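2',5'-phosphodiesterase 12 (Homo sapiens, PDB 4Z0V) belongs to the endonuclease/exonuclease/phosphatase family, carrying a DNase I-like catalytic domain with a bound magnesium ion behind an N-terminal E-set-like domain. Local coordinates at residues Y380-G385 and P427-A432. Residues are numbered along the deposited sequence; the frame is centred on the assembly and turned at random.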
loop_
_atom_site.group_PDB
_atom_site.type_symbol
_atom_site.label_atom_id
_atom_site.label_comp_id
_atom_site.label_asym_id
_atom_site.label_seq_id
_atom_site.Cartn_x
_atom_site.Cartn_y
_atom_site.Cartn_z
ATOM N N TYR A 380 -11.436 -14.237 -2.968
ATOM C CA TYR A 380 -10.792 -13.322 -3.929
ATOM C C TYR A 380 -10.274 -12.077 -3.207
ATOM O O TYR A 380 -10.783 -11.712 -2.146
ATOM C CB TYR A 380 -11.759 -12.890 -5.083
ATOM C CG TYR A 380 -13.099 -12.404 -4.572
ATOM C CD1 TYR A 380 -13.249 -11.117 -4.060
ATOM C CD2 TYR A 380 -14.230 -13.216 -4.637
ATOM C CE1 TYR A 380 -14.471 -10.673 -3.560
ATOM C CE2 TYR A 380 -15.461 -12.782 -4.141
ATOM C CZ TYR A 380 -15.570 -11.518 -3.584
ATOM O OH TYR A 380 -16.769 -11.077 -3.088
ATOM N N THR A 381 -9.274 -11.440 -3.793
ATOM C CA THR A 381 -8.725 -10.155 -3.333
ATOM C C THR A 381 -8.822 -9.163 -4.498
ATOM O O THR A 381 -8.459 -8.003 -4.362
ATOM C CB THR A 381 -7.274 -10.302 -2.814
ATOM O OG1 THR A 381 -6.438 -10.699 -3.894
ATOM C CG2 THR A 381 -7.148 -11.322 -1.681
ATOM N N ASN A 382 -9.258 -9.646 -5.660
ATOM C CA ASN A 382 -9.439 -8.857 -6.864
ATOM C C ASN A 382 -10.780 -9.259 -7.456
ATOM O O ASN A 382 -11.006 -10.453 -7.628
ATOM C CB ASN A 382 -8.286 -9.090 -7.824
ATOM C CG ASN A 382 -8.451 -8.435 -9.186
ATOM O OD1 ASN A 382 -8.502 -9.108 -10.189
ATOM N ND2 ASN A 382 -8.411 -7.119 -9.270
ATOM N N TYR A 383 -11.704 -8.298 -7.679
ATOM C CA TYR A 383 -13.044 -8.693 -8.171
ATOM C C TYR A 383 -13.532 -7.682 -9.204
ATOM O O TYR A 383 -13.942 -6.575 -8.850
ATOM C CB TYR A 383 -14.015 -8.802 -6.988
ATOM C CG TYR A 383 -15.311 -9.491 -7.348
ATOM C CD1 TYR A 383 -16.354 -8.789 -7.948
ATOM C CD2 TYR A 383 -15.474 -10.860 -7.149
ATOM C CE1 TYR A 383 -17.551 -9.416 -8.275
ATOM C CE2 TYR A 383 -16.658 -11.505 -7.503
ATOM C CZ TYR A 383 -17.688 -10.777 -8.077
ATOM O OH TYR A 383 -18.846 -11.390 -8.475
ATOM N N VAL A 384 -13.449 -8.051 -10.475
ATOM C CA VAL A 384 -13.811 -7.139 -11.567
ATOM C C VAL A 384 -14.803 -7.830 -12.515
ATOM O O VAL A 384 -15.102 -9.006 -12.335
ATOM C CB VAL A 384 -12.549 -6.631 -12.319
ATOM C CG1 VAL A 384 -11.722 -5.733 -11.417
ATOM C CG2 VAL A 384 -11.693 -7.790 -12.850
ATOM N N GLY A 385 -15.313 -7.093 -13.482
ATOM C CA GLY A 385 -16.179 -7.696 -14.489
ATOM C C GLY A 385 -15.321 -8.654 -15.295
ATOM O O GLY A 385 -14.270 -8.258 -15.805
ATOM N N PRO A 427 -12.503 1.926 -3.393
ATOM C CA PRO A 427 -11.641 2.695 -4.304
ATOM C C PRO A 427 -10.600 1.944 -5.132
ATOM O O PRO A 427 -9.708 2.584 -5.688
ATOM C CB PRO A 427 -10.936 3.656 -3.335
ATOM C CG PRO A 427 -10.760 2.793 -2.069
ATOM C CD PRO A 427 -12.083 2.092 -1.975
ATOM N N SER A 428 -10.667 0.625 -5.213
ATOM C CA SER A 428 -9.671 -0.099 -6.015
ATOM C C SER A 428 -10.349 -1.310 -6.655
ATOM O O SER A 428 -11.464 -1.629 -6.276
ATOM C CB SER A 428 -8.507 -0.539 -5.118
ATOM O OG SER A 428 -7.630 -1.386 -5.854
ATOM N N ASP A 429 -9.694 -1.984 -7.609
ATOM C CA ASP A 429 -10.236 -3.240 -8.120
ATOM C C ASP A 429 -9.748 -4.390 -7.215
ATOM O O ASP A 429 -10.196 -5.522 -7.357
ATOM C CB ASP A 429 -9.882 -3.474 -9.598
ATOM C CG ASP A 429 -8.422 -3.403 -9.994
ATOM O OD1 ASP A 429 -7.625 -2.809 -9.242
ATOM O OD2 ASP A 429 -8.106 -3.790 -11.125
ATOM N N HIS A 430 -8.833 -4.088 -6.270
ATOM C CA HIS A 430 -8.360 -5.045 -5.266
ATOM C C HIS A 430 -8.943 -4.702 -3.906
ATOM O O HIS A 430 -9.435 -3.597 -3.700
ATOM C CB HIS A 430 -6.827 -5.048 -5.179
ATOM C CG HIS A 430 -6.138 -5.658 -6.356
ATOM N ND1 HIS A 430 -5.449 -6.861 -6.244
ATOM C CD2 HIS A 430 -5.991 -5.184 -7.610
ATOM C CE1 HIS A 430 -4.933 -7.098 -7.445
ATOM N NE2 HIS A 430 -5.233 -6.117 -8.303
ATOM N N ILE A 431 -8.851 -5.641 -2.963
ATOM C CA ILE A 431 -9.313 -5.475 -1.590
ATOM C C ILE A 431 -8.096 -5.509 -0.685
ATOM O O ILE A 431 -7.272 -6.423 -0.810
ATOM C CB ILE A 431 -10.322 -6.588 -1.258
ATOM C CG1 ILE A 431 -11.527 -6.559 -2.229
ATOM C CG2 ILE A 431 -10.751 -6.505 0.205
ATOM C CD1 ILE A 431 -12.460 -7.817 -2.120
ATOM N N ALA A 432 -7.976 -4.535 0.223
ATOM C CA ALA A 432 -6.864 -4.477 1.156
ATOM C C ALA A 432 -6.841 -5.672 2.058
ATOM O O ALA A 432 -7.904 -6.117 2.546
ATOM C CB ALA A 432 -6.957 -3.210 2.018
HETATM O O HOH W 1 -8.468 -6.307 -12.111
#
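Asn382 and His430 face each other as a single antiparallel, non-hydrogen-bonded pair, CA to CA 4.3 Å, and the flanking backbone bonds establish the register: Ile431 N donates to Thr381 O at 2.8 Å, and Tyr383 N donates to Asp429 O at 3.2 Å. Asp429 O also receives a weak, bent bond from Asn382 ND2 at 3.1 Å, so two donors share this carbonyl. The Asn382 side chain extends with CG anti to the backbone N (chi1 173°), which carries it over the imidazole of His430. Its CB sits 4.0 Å from the ring centroid and 17° off the normal, evidence of a CH-pi contact, while the amide plane is tilted 37° against the ring and ND2 lies over the same face toward the rim. Ser428, Asp429 and His430 spell the SDH signature of the DNase I-like fold, preceding its strand 433-439; the Asp429 side chain lies about 4 Å from the bound magnesium ion. His430 ND1 is hydrogen-bonded to Asp392, which also takes a bond from Thr381 OG1, linking both segments through one carboxylate. A water accepts from Asn382 ND2 and donates to Asp429 OD2, the latter oxygen also bonded to Tyr149. Val384 CG1 packs alongside Asp429 CB at 3.4 Å. At the far end, Ile431 CD1 meets the edge of the Tyr380 ring, 3.8 Å from CE1, and both side chains also touch Val415 of helix 412-416.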